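Long-range contacts in trehalose monomycolate exporter MmpL3 (Mycobacterium tuberculosis, PDB 7NVH), which exports trehalose monomycolate, a carrier of mycolic acids for the mycobacterial cell envelope, across the inner membrane as a transporter of the RND permease clan: residues H234-P239 with L693-Y698; Q304-S309 with A624-L629; A178-R183 with G686-S691; G222-L227 with T311-A316. All blocks are in the same frame, centred on the assembly; numbering follows the deposited sequence.

Contact 1 (H234-P239 with L693-Y698); sequences HYFAQP and LVMMKY. With AV0 (Lauryl Maltose Neopentyl Glycol), chain B.
The backbone N-H of F236, whose ring reaches across to L693, M695 and M696, points straight at the imidazole of H234: F236 N to H234 ND1 is 3.2 Å at an angle of 180°. This capping bond lies inside a type I beta turn from H234 to A237, just where helix 237-246 starts. The turn holds the phenyl ring out toward the first residues of helix 694-726. There the ring's far corner is taken up between two neighbours, with F236 CZ 3.4 Å from M695 CB and 3.6 Å from L693 CD2. M696 comes from the same side of the ring as L693, its CG 3.5 Å from F236 CE1, while M695 lies on the opposite side. Both methionine sulfurs make oblique Met-aromatic contacts with the ring; M695 SD is 4.8 Å from the centroid of the F236 ring. Helix 237-246 belongs to one MMPL family region and helix 694-726 to the other, so the ring bridges the two halves of an RND-type permease. M696 is bent at chi2 (-64°) and chi3, which brings its SD within 3.9 Å of P239 CB. One alkyl tail of the bound detergent, lauryl maltose neopentyl glycol, ends here, its CAA 3.5 Å from F236 CE2.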
# COMPACT_ATOMS: atom_id res chain seq x y z
N HIS A 234 4.16 0.69 9.53
CA HIS A 234 4.18 -0.58 8.83
C HIS A 234 5.37 -0.66 7.88
O HIS A 234 6.02 0.34 7.55
CB HIS A 234 2.88 -0.79 8.06
CG HIS A 234 2.58 -2.23 7.78
ND1 HIS A 234 2.92 -2.85 6.60
CD2 HIS A 234 1.98 -3.17 8.54
CE1 HIS A 234 2.54 -4.11 6.64
NE2 HIS A 234 1.97 -4.33 7.81
N TYR A 235 5.66 -1.89 7.44
CA TYR A 235 6.74 -2.10 6.47
C TYR A 235 6.43 -1.43 5.14
O TYR A 235 7.33 -0.91 4.47
CB TYR A 235 6.97 -3.60 6.27
CG TYR A 235 8.03 -4.19 7.16
CD1 TYR A 235 7.68 -4.87 8.32
CD2 TYR A 235 9.37 -4.09 6.84
CE1 TYR A 235 8.65 -5.42 9.14
CE2 TYR A 235 10.35 -4.64 7.65
CZ TYR A 235 9.98 -5.30 8.80
OH TYR A 235 10.94 -5.85 9.62
N PHE A 236 5.15 -1.44 4.74
CA PHE A 236 4.74 -0.84 3.47
C PHE A 236 4.89 0.67 3.45
O PHE A 236 4.64 1.28 2.40
CB PHE A 236 3.29 -1.19 3.16
CG PHE A 236 3.14 -2.37 2.26
CD1 PHE A 236 2.67 -2.20 0.97
CD2 PHE A 236 3.47 -3.64 2.69
CE1 PHE A 236 2.52 -3.28 0.13
CE2 PHE A 236 3.32 -4.72 1.85
CZ PHE A 236 2.85 -4.54 0.57
N ALA A 237 5.27 1.30 4.56
CA ALA A 237 5.38 2.75 4.57
C ALA A 237 6.43 3.24 3.59
O ALA A 237 6.21 4.21 2.86
CB ALA A 237 5.70 3.24 5.98
N GLN A 238 7.58 2.56 3.53
CA GLN A 238 8.68 3.07 2.71
C GLN A 238 8.51 2.81 1.21
O GLN A 238 8.91 3.68 0.42
CB GLN A 238 10.01 2.54 3.26
CG GLN A 238 10.08 1.05 3.54
CD GLN A 238 11.34 0.67 4.29
OE1 GLN A 238 12.21 1.50 4.54
NE2 GLN A 238 11.44 -0.60 4.67
N PRO A 239 7.97 1.67 0.74
CA PRO A 239 7.71 1.58 -0.71
C PRO A 239 6.73 2.62 -1.20
O PRO A 239 6.89 3.16 -2.31
CB PRO A 239 7.15 0.16 -0.87
CG PRO A 239 7.65 -0.58 0.29
CD PRO A 239 7.62 0.41 1.41
N LEU A 693 6.49 -9.24 -4.30
CA LEU A 693 5.36 -9.26 -3.39
C LEU A 693 4.11 -8.89 -4.17
O LEU A 693 4.05 -7.81 -4.76
CB LEU A 693 5.59 -8.31 -2.22
CG LEU A 693 4.48 -8.22 -1.17
CD1 LEU A 693 4.09 -9.61 -0.69
CD2 LEU A 693 4.94 -7.37 -0.00
N VAL A 694 3.11 -9.77 -4.15
CA VAL A 694 1.91 -9.56 -4.96
C VAL A 694 1.19 -8.28 -4.54
O VAL A 694 0.65 -7.56 -5.38
CB VAL A 694 0.99 -10.79 -4.88
CG1 VAL A 694 -0.30 -10.54 -5.63
CG2 VAL A 694 1.70 -12.01 -5.44
N MET A 695 1.19 -7.99 -3.24
CA MET A 695 0.55 -6.77 -2.74
C MET A 695 1.09 -5.54 -3.45
O MET A 695 0.33 -4.74 -4.02
CB MET A 695 0.81 -6.66 -1.23
CG MET A 695 0.15 -7.72 -0.39
SD MET A 695 0.60 -7.55 1.34
CE MET A 695 -0.28 -6.07 1.78
N MET A 696 2.41 -5.38 -3.45
CA MET A 696 3.00 -4.22 -4.11
C MET A 696 2.85 -4.32 -5.61
O MET A 696 2.70 -3.30 -6.28
CB MET A 696 4.48 -4.09 -3.73
CG MET A 696 4.74 -3.11 -2.61
SD MET A 696 4.31 -1.41 -3.01
CE MET A 696 5.18 -1.17 -4.55
N LYS A 697 2.87 -5.54 -6.16
CA LYS A 697 2.68 -5.71 -7.59
C LYS A 697 1.35 -5.13 -8.05
O LYS A 697 1.30 -4.33 -8.98
CB LYS A 697 2.78 -7.18 -7.99
CG LYS A 697 4.16 -7.77 -7.88
CD LYS A 697 4.17 -9.21 -8.34
CE LYS A 697 4.17 -9.29 -9.85
NZ LYS A 697 5.51 -9.65 -10.37
N TYR A 698 0.25 -5.51 -7.39
CA TYR A 698 -1.02 -5.00 -7.86
C TYR A 698 -1.30 -3.58 -7.39
O TYR A 698 -2.04 -2.87 -8.07
CB TYR A 698 -2.19 -5.93 -7.49
CG TYR A 698 -2.46 -6.24 -6.04
CD1 TYR A 698 -2.92 -5.26 -5.17
CD2 TYR A 698 -2.32 -7.53 -5.56
CE1 TYR A 698 -3.19 -5.56 -3.85
CE2 TYR A 698 -2.59 -7.83 -4.24
CZ TYR A 698 -3.02 -6.85 -3.39
OH TYR A 698 -3.29 -7.15 -2.08
C1 AV0 B . 0.62 -12.22 11.89
O1 AV0 B . 0.66 -12.50 10.53
C2 AV0 B . 0.44 -10.73 12.12
O2 AV0 B . 1.54 -10.04 11.54
C3 AV0 B . 0.37 -10.41 13.58
O3 AV0 B . -0.00 -9.01 13.71
C4 AV0 B . -0.59 -11.25 14.34
O4 AV0 B . -0.28 -11.17 15.78
C5 AV0 B . -0.57 -12.73 13.97
O5 AV0 B . -0.50 -12.97 12.51
C6 AV0 B . -1.80 -13.39 14.50
O6 AV0 B . -2.43 -14.09 13.46
CAA AV0 B . 6.21 -5.82 3.50
CAB AV0 B . 4.04 -24.73 10.87
OAI AV0 B . -2.22 -7.67 14.65
OAJ AV0 B . -3.97 -24.16 6.59
OAL AV0 B . -4.70 -16.33 4.53
OAN AV0 B . -2.80 -20.34 8.25
OAP AV0 B . -0.45 -18.91 8.83
OAQ AV0 B . -4.28 -10.19 18.14
OAR AV0 B . -6.40 -22.75 4.70
OAS AV0 B . -1.25 -8.29 18.77
OAT AV0 B . -6.48 -20.62 2.75
OAU AV0 B . -1.88 -11.80 17.99
OAV AV0 B . -4.94 -18.41 3.48
CAW AV0 B . 5.98 -6.94 4.50
CAX AV0 B . 4.35 -23.87 9.60
CAY AV0 B . 4.96 -6.50 5.53
CAZ AV0 B . 3.42 -22.63 9.57
CBA AV0 B . 4.48 -7.71 6.32
CBB AV0 B . 3.70 -21.83 8.28
CBC AV0 B . 4.00 -8.80 5.34
CBD AV0 B . 2.67 -20.66 8.14
CBE AV0 B . 3.18 -9.88 6.12
CBF AV0 B . 3.23 -19.62 7.15
CBG AV0 B . 4.06 -10.47 7.31
CBH AV0 B . 2.26 -18.38 7.07
CBI AV0 B . 3.10 -10.99 8.45
CBJ AV0 B . 3.10 -17.07 7.09
CBK AV0 B . 2.91 -12.56 8.33
CBL AV0 B . 2.15 -15.83 7.12
CBM AV0 B . -2.61 -7.68 16.00
CBN AV0 B . -3.60 -23.51 5.39
CBP AV0 B . -4.56 -16.45 5.92
CBQ AV0 B . 1.41 -12.90 7.97
CBR AV0 B . 2.06 -15.29 8.59
CBS AV0 B . 0.72 -13.91 10.27
CBT AV0 B . -0.43 -14.76 8.11
OBV AV0 B . -0.64 -16.11 8.57
OBX AV0 B . -2.45 -16.28 7.08
OBY AV0 B . -2.36 -10.08 15.73
OBZ AV0 B . -3.07 -21.15 5.18
OCB AV0 B . -4.30 -19.38 6.05
CCC AV0 B . -3.19 -9.02 16.35
CCD AV0 B . -4.17 -22.11 5.37
CCF AV0 B . -3.27 -17.17 6.24
CCH AV0 B . -2.39 -19.15 7.49
CCJ AV0 B . -1.27 -16.96 7.66
CCL AV0 B . -1.65 -18.25 8.38
CCM AV0 B . 0.95 -14.21 8.72
CCN AV0 B . -3.31 -9.16 17.87
CCO AV0 B . -5.23 -22.02 4.27
CCQ AV0 B . -3.60 -18.49 6.94
CCR AV0 B . -1.05 -10.19 16.41
CCS AV0 B . -3.56 -19.78 4.96
CCT AV0 B . -2.06 -9.51 18.58
CCU AV0 B . -5.64 -20.62 3.96
CCV AV0 B . -1.23 -10.53 17.88
CCW AV0 B . -4.48 -19.76 3.74

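Contact 2 (Q304-S309 with A624-L629); sequences QGFLKS and APVIGL
P625, a bump in the first turn of helix 624-654, sits in a hollow made by three side chains of the opposite segment: F306, L307 and Q304. Its ring comes at each from a different direction. CB of P625 lies 3.6 Å from F306 CD2, the two side chains meeting at a slant, while CG of P625 turns to the amide end of Q304, 3.9 Å from its NE2. L307 crosses the proline at about a right angle. Although its CB does not aim directly across the contact, the branched end does come over: L307 CG is 3.9 Å from P625 CB, and CD2 rests 3.4 Å from P625 O.

The second bump is F306. Its CG is anti to the backbone N (chi1 165°), which sends the ring out past the proline until CZ comes 4.0 Å from V626 CG2, with L629 CD2 a little farther off. L629 also lends its CB to L307 CD2. The helix starts run roughly parallel, their short axes 9.8 Å apart and crossing at -25°, and each comes from a different MMPL family region, so the fit joins the two halves of the permease bundle. F306 is also stacked on F43 and edge-to-face with H234, near the detergent pocket.

No hydrogen bond crosses this interface; even Q304 meets the proline with van der Waals contact. The carbonyl of F306 is engaged within its own segment, accepting from both S309 N and S309 OG. Cohesion between the segments therefore rests on complementary apolar surfaces rather than on directional bonds.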
# COMPACT_ATOMS: atom_id res chain seq x y z
N GLN A 304 -7.64 -0.21 10.87
CA GLN A 304 -6.42 -0.96 10.61
C GLN A 304 -5.19 -0.09 10.84
O GLN A 304 -5.11 1.02 10.32
CB GLN A 304 -6.42 -1.50 9.19
CG GLN A 304 -7.18 -2.79 9.01
CD GLN A 304 -8.64 -2.56 8.67
OE1 GLN A 304 -9.33 -1.80 9.34
NE2 GLN A 304 -9.11 -3.21 7.61
N GLY A 305 -4.24 -0.60 11.63
CA GLY A 305 -3.01 0.13 11.85
C GLY A 305 -2.12 0.22 10.63
O GLY A 305 -1.25 1.09 10.56
N PHE A 306 -2.32 -0.69 9.67
CA PHE A 306 -1.62 -0.58 8.39
C PHE A 306 -2.04 0.69 7.66
O PHE A 306 -1.19 1.50 7.27
CB PHE A 306 -1.93 -1.83 7.55
CG PHE A 306 -1.57 -1.71 6.10
CD1 PHE A 306 -0.31 -2.06 5.66
CD2 PHE A 306 -2.51 -1.29 5.17
CE1 PHE A 306 0.02 -1.97 4.32
CE2 PHE A 306 -2.18 -1.19 3.84
CZ PHE A 306 -0.92 -1.53 3.41
N LEU A 307 -3.34 0.89 7.50
CA LEU A 307 -3.83 2.04 6.74
C LEU A 307 -3.51 3.35 7.45
O LEU A 307 -3.20 4.35 6.80
CB LEU A 307 -5.33 1.91 6.50
CG LEU A 307 -5.68 0.97 5.35
CD1 LEU A 307 -7.16 0.99 5.06
CD2 LEU A 307 -4.89 1.34 4.11
N LYS A 308 -3.58 3.37 8.78
CA LYS A 308 -3.28 4.59 9.52
C LYS A 308 -1.83 5.02 9.37
O LYS A 308 -1.53 6.20 9.56
CB LYS A 308 -3.62 4.42 11.00
CG LYS A 308 -5.10 4.59 11.32
CD LYS A 308 -5.35 4.50 12.81
CE LYS A 308 -6.83 4.65 13.12
NZ LYS A 308 -7.30 6.04 12.90
N SER A 309 -0.93 4.10 9.04
CA SER A 309 0.46 4.46 8.81
C SER A 309 0.74 4.76 7.35
O SER A 309 1.52 5.67 7.03
CB SER A 309 1.39 3.35 9.29
OG SER A 309 1.32 2.23 8.43
N ALA A 624 -7.75 -6.57 1.79
CA ALA A 624 -8.75 -5.51 1.92
C ALA A 624 -8.14 -4.14 2.19
O ALA A 624 -8.55 -3.17 1.52
CB ALA A 624 -9.77 -5.89 2.99
N PRO A 625 -7.21 -3.96 3.14
CA PRO A 625 -6.64 -2.61 3.33
C PRO A 625 -5.97 -2.05 2.09
O PRO A 625 -6.06 -0.84 1.82
CB PRO A 625 -5.64 -2.82 4.47
CG PRO A 625 -6.18 -3.98 5.22
CD PRO A 625 -6.72 -4.89 4.17
N VAL A 626 -5.29 -2.90 1.32
CA VAL A 626 -4.62 -2.41 0.12
C VAL A 626 -5.64 -1.96 -0.91
O VAL A 626 -5.35 -1.08 -1.73
CB VAL A 626 -3.67 -3.49 -0.43
CG1 VAL A 626 -2.97 -2.98 -1.68
CG2 VAL A 626 -2.67 -3.87 0.62
N ILE A 627 -6.84 -2.53 -0.89
CA ILE A 627 -7.89 -2.05 -1.78
C ILE A 627 -8.27 -0.62 -1.44
O ILE A 627 -8.44 0.23 -2.32
CB ILE A 627 -9.11 -2.99 -1.73
CG1 ILE A 627 -8.71 -4.39 -2.20
CG2 ILE A 627 -10.24 -2.44 -2.58
CD1 ILE A 627 -8.01 -4.39 -3.54
N GLY A 628 -8.40 -0.32 -0.14
CA GLY A 628 -8.66 1.05 0.26
C GLY A 628 -7.52 1.99 -0.11
O GLY A 628 -7.75 3.12 -0.55
N LEU A 629 -6.28 1.53 0.08
CA LEU A 629 -5.14 2.35 -0.32
C LEU A 629 -5.14 2.62 -1.81
O LEU A 629 -4.87 3.74 -2.25
CB LEU A 629 -3.84 1.66 0.10
CG LEU A 629 -2.55 2.45 -0.10
CD1 LEU A 629 -2.71 3.87 0.42
CD2 LEU A 629 -1.38 1.76 0.57

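Contact 3 (A178-R183 with G686-S691); sequences ATDQRR and GAFVFS
R183 and D180, one turn apart on helix 176-200, meet the C-terminal end of helix 671-689 as a linked pair, and the ring of F688 lies against D180. The carboxylate is held from two sides. S691 OG donates to the syn lone pair of D180 OD2 at 2.6 Å, whereas R183 NH1 forms a salt bridge with D180 OD1 at 2.8 Å, reaching it on the anti side and well out of the carboxylate plane. This pairing probably keeps the aspartate ionised in its buried setting.

R183 runs out extended from the backbone and bends only at chi3 (-49°), which carries its guanidinium over the last turn of the other helix. There NH1 makes a weak hydrogen bond to A687 O, 3.4 Å away and near the guanidinium plane. The carbonyl of F690 instead stands over one face, 3.3 Å above it, without a hydrogen bond. The guanidinium charge so close to these carbonyls at the end of helix 671-689 is probably favourable. F688 adds the apolar part, its CE2 3.6 Å from D180 CB, while the same ring also touches M696 and helix 237-246.

S691 has a second task, since its OG accepts from the backbone N of L693. That bond makes an ST turn, set in the short link between helices 671-689 and 694-726, at a junction of the two MMPL regions in this RND-type helical bundle.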
# COMPACT_ATOMS: atom_id res chain seq x y z
N ALA A 178 13.57 -4.33 0.49
CA ALA A 178 14.92 -3.90 0.13
C ALA A 178 15.22 -4.19 -1.33
O ALA A 178 15.83 -3.36 -2.02
CB ALA A 178 15.95 -4.58 1.03
N THR A 179 14.79 -5.35 -1.83
CA THR A 179 15.00 -5.67 -3.24
C THR A 179 14.25 -4.71 -4.14
O THR A 179 14.76 -4.30 -5.19
CB THR A 179 14.57 -7.11 -3.52
OG1 THR A 179 15.01 -7.96 -2.46
CG2 THR A 179 15.17 -7.59 -4.83
N ASP A 180 13.03 -4.33 -3.74
CA ASP A 180 12.26 -3.37 -4.53
C ASP A 180 12.95 -2.02 -4.59
O ASP A 180 13.02 -1.40 -5.65
CB ASP A 180 10.86 -3.23 -3.95
CG ASP A 180 9.93 -4.33 -4.40
OD1 ASP A 180 10.31 -5.08 -5.31
OD2 ASP A 180 8.81 -4.44 -3.84
N GLN A 181 13.48 -1.55 -3.46
CA GLN A 181 14.18 -0.27 -3.45
C GLN A 181 15.47 -0.33 -4.25
O GLN A 181 15.83 0.64 -4.92
CB GLN A 181 14.45 0.17 -2.01
CG GLN A 181 13.22 0.67 -1.28
CD GLN A 181 13.54 1.73 -0.25
OE1 GLN A 181 14.38 2.60 -0.48
NE2 GLN A 181 12.86 1.67 0.89
N ARG A 182 16.18 -1.46 -4.19
CA ARG A 182 17.39 -1.60 -5.00
C ARG A 182 17.05 -1.57 -6.49
O ARG A 182 17.72 -0.88 -7.27
CB ARG A 182 18.11 -2.90 -4.64
CG ARG A 182 19.53 -3.00 -5.16
CD ARG A 182 20.45 -2.04 -4.44
NE ARG A 182 21.82 -2.56 -4.33
CZ ARG A 182 22.71 -2.53 -5.31
NH1 ARG A 182 22.40 -2.00 -6.48
NH2 ARG A 182 23.93 -3.02 -5.12
N ARG A 183 16.01 -2.31 -6.90
CA ARG A 183 15.59 -2.28 -8.29
C ARG A 183 15.18 -0.89 -8.71
O ARG A 183 15.51 -0.44 -9.81
CB ARG A 183 14.44 -3.26 -8.52
CG ARG A 183 14.05 -3.39 -9.99
CD ARG A 183 12.81 -4.25 -10.17
NE ARG A 183 12.90 -5.51 -9.44
CZ ARG A 183 12.17 -5.81 -8.37
NH1 ARG A 183 11.29 -4.94 -7.91
NH2 ARG A 183 12.32 -6.98 -7.77
N GLY A 686 6.18 0.81 -12.63
CA GLY A 686 6.61 -0.41 -13.28
C GLY A 686 7.89 -0.98 -12.72
O GLY A 686 8.11 -2.19 -12.82
N ALA A 687 8.74 -0.13 -12.14
CA ALA A 687 9.86 -0.65 -11.37
C ALA A 687 9.38 -1.46 -10.18
O ALA A 687 10.07 -2.37 -9.72
CB ALA A 687 10.77 0.49 -10.92
N PHE A 688 8.20 -1.13 -9.66
CA PHE A 688 7.60 -1.84 -8.54
C PHE A 688 6.59 -2.89 -8.96
O PHE A 688 6.18 -3.71 -8.13
CB PHE A 688 6.93 -0.85 -7.58
CG PHE A 688 7.89 -0.12 -6.69
CD1 PHE A 688 8.25 1.19 -6.96
CD2 PHE A 688 8.44 -0.74 -5.58
CE1 PHE A 688 9.13 1.87 -6.14
CE2 PHE A 688 9.32 -0.07 -4.76
CZ PHE A 688 9.66 1.24 -5.04
N VAL A 689 6.16 -2.89 -10.22
CA VAL A 689 5.31 -3.97 -10.71
C VAL A 689 6.09 -5.27 -10.77
O VAL A 689 5.55 -6.35 -10.50
CB VAL A 689 4.71 -3.60 -12.08
CG1 VAL A 689 4.23 -4.83 -12.82
CG2 VAL A 689 3.57 -2.63 -11.90
N PHE A 690 7.38 -5.19 -11.08
CA PHE A 690 8.24 -6.36 -11.14
C PHE A 690 8.65 -6.86 -9.76
O PHE A 690 9.57 -7.67 -9.66
CB PHE A 690 9.49 -6.05 -11.97
CG PHE A 690 9.22 -5.89 -13.43
CD1 PHE A 690 8.11 -6.48 -14.01
CD2 PHE A 690 10.07 -5.15 -14.23
CE1 PHE A 690 7.85 -6.33 -15.35
CE2 PHE A 690 9.82 -5.00 -15.57
CZ PHE A 690 8.71 -5.59 -16.14
N SER A 691 7.98 -6.40 -8.71
CA SER A 691 8.30 -6.80 -7.35
C SER A 691 8.02 -8.28 -7.14
O SER A 691 7.36 -8.95 -7.94
CB SER A 691 7.50 -5.97 -6.35
OG SER A 691 7.68 -6.45 -5.03

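Contact 4 (G222-L227 with T311-A316); sequences GIMRFL and TYATIA
Y312 and L227 meet where two helices of the same MMPL region, 203-227 and 305-336, pass in antiparallel fashion, a helix pair within the bundle of this RND-clan permease. The short axes are 10.0 Å apart and their directions differ by 143°. At Y312, the first to touch, L227 CD1 comes to 3.8 Å from Y312 CB and lies near the root of the ring, neither squarely over a face nor at an edge; the two side chains cross at about a right angle. The tyrosine sits on the surface of the protein.

A313 follows, and here the small side chain lets M224 come close to the backbone. M224 is bent at chi2 (-45°) and chi3, folding its thioether across the helix so that SD rests 3.5 Å from A313 CA and CE 3.9 Å from A313 CB. The same methionine also touches A237 at the start of helix 237-246.

One turn beyond Y312 comes A316, the most covered residue of its own segment. I223 approaches it with its branch methyl, which stands anti to the backbone N, and I223 CG2 ends 3.7 Å from A316 CB.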
# COMPACT_ATOMS: atom_id res chain seq x y z
N GLY A 222 12.52 10.66 6.87
CA GLY A 222 12.78 11.25 8.17
C GLY A 222 11.51 11.47 8.98
O GLY A 222 11.47 11.19 10.18
N ILE A 223 10.46 11.97 8.33
CA ILE A 223 9.19 12.20 9.01
C ILE A 223 8.60 10.88 9.48
O ILE A 223 8.07 10.78 10.60
CB ILE A 223 8.21 12.96 8.09
CG1 ILE A 223 8.59 14.44 8.02
CG2 ILE A 223 6.79 12.82 8.59
CD1 ILE A 223 7.97 15.16 6.84
N MET A 224 8.66 9.84 8.64
CA MET A 224 8.13 8.54 9.04
C MET A 224 8.91 7.97 10.22
O MET A 224 8.32 7.38 11.13
CB MET A 224 8.17 7.58 7.85
CG MET A 224 7.13 7.88 6.80
SD MET A 224 5.52 8.23 7.54
CE MET A 224 5.02 6.59 8.04
N ARG A 225 10.23 8.13 10.21
CA ARG A 225 11.02 7.69 11.36
C ARG A 225 10.64 8.46 12.61
O ARG A 225 10.61 7.90 13.71
CB ARG A 225 12.51 7.84 11.06
CG ARG A 225 13.40 7.67 12.27
CD ARG A 225 13.41 6.24 12.76
NE ARG A 225 14.22 6.08 13.96
CZ ARG A 225 13.76 6.21 15.19
NH1 ARG A 225 12.48 6.50 15.39
NH2 ARG A 225 14.57 6.05 16.23
N PHE A 226 10.35 9.75 12.47
CA PHE A 226 9.87 10.53 13.61
C PHE A 226 8.53 10.01 14.11
O PHE A 226 8.29 9.96 15.32
CB PHE A 226 9.77 12.01 13.24
CG PHE A 226 9.33 12.88 14.38
CD1 PHE A 226 10.11 12.99 15.51
CD2 PHE A 226 8.14 13.58 14.31
CE1 PHE A 226 9.72 13.79 16.56
CE2 PHE A 226 7.74 14.38 15.36
CZ PHE A 226 8.53 14.49 16.49
N LEU A 227 7.65 9.62 13.19
CA LEU A 227 6.35 9.09 13.58
C LEU A 227 6.47 7.73 14.25
O LEU A 227 5.63 7.37 15.08
CB LEU A 227 5.43 8.99 12.36
CG LEU A 227 4.75 10.29 11.91
CD1 LEU A 227 4.01 10.06 10.61
CD2 LEU A 227 3.81 10.80 12.98
N THR A 311 -1.43 6.07 5.30
CA THR A 311 -1.98 7.40 5.04
C THR A 311 -1.06 8.49 5.59
O THR A 311 -0.92 9.55 4.97
CB THR A 311 -3.39 7.53 5.62
OG1 THR A 311 -3.94 8.80 5.24
CG2 THR A 311 -3.38 7.43 7.13
N TYR A 312 -0.41 8.24 6.73
CA TYR A 312 0.57 9.19 7.23
C TYR A 312 1.74 9.33 6.26
O TYR A 312 2.20 10.44 5.99
CB TYR A 312 1.09 8.76 8.60
CG TYR A 312 0.09 8.93 9.72
CD1 TYR A 312 -1.03 9.73 9.57
CD2 TYR A 312 0.28 8.29 10.94
CE1 TYR A 312 -1.93 9.89 10.59
CE2 TYR A 312 -0.62 8.44 11.97
CZ TYR A 312 -1.73 9.24 11.79
OH TYR A 312 -2.63 9.39 12.81
N ALA A 313 2.22 8.20 5.73
CA ALA A 313 3.31 8.24 4.77
C ALA A 313 2.91 9.02 3.52
O ALA A 313 3.67 9.87 3.04
CB ALA A 313 3.74 6.82 4.40
N THR A 314 1.71 8.76 3.01
CA THR A 314 1.25 9.47 1.82
C THR A 314 1.12 10.96 2.07
O THR A 314 1.58 11.78 1.27
CB THR A 314 -0.09 8.88 1.35
OG1 THR A 314 0.08 7.50 1.03
CG2 THR A 314 -0.60 9.63 0.13
N ILE A 315 0.50 11.34 3.19
CA ILE A 315 0.29 12.75 3.50
C ILE A 315 1.63 13.46 3.65
O ILE A 315 1.84 14.54 3.10
CB ILE A 315 -0.58 12.91 4.75
CG1 ILE A 315 -2.03 12.55 4.44
CG2 ILE A 315 -0.48 14.32 5.30
CD1 ILE A 315 -2.95 12.66 5.63
N ALA A 316 2.55 12.85 4.40
CA ALA A 316 3.85 13.47 4.61
C ALA A 316 4.60 13.62 3.29
O ALA A 316 5.16 14.68 3.01
CB ALA A 316 4.68 12.65 5.60

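Contacts 1, 2 and 3 each tie the first MMPL family region to the second, while contact 4 lies within the first. Contact 1 is central: measured between centres, it is about 11 Å from contact 2, about 10 Å from contact 3 and about 15 Å from contact 4, whereas contact 3 stands about 21 Å from both contact 2 and contact 4. Contacts 2 and 4 share helix 305-336. Contacts 1 and 3 use the successive helices 694-726 and 671-689, and K697 of one probably bonds to S691 O of the other. Along the chain, contact 2 nests inside the loops closed by contacts 1 and 3. The permease halves are thus joined beside the detergent pocket.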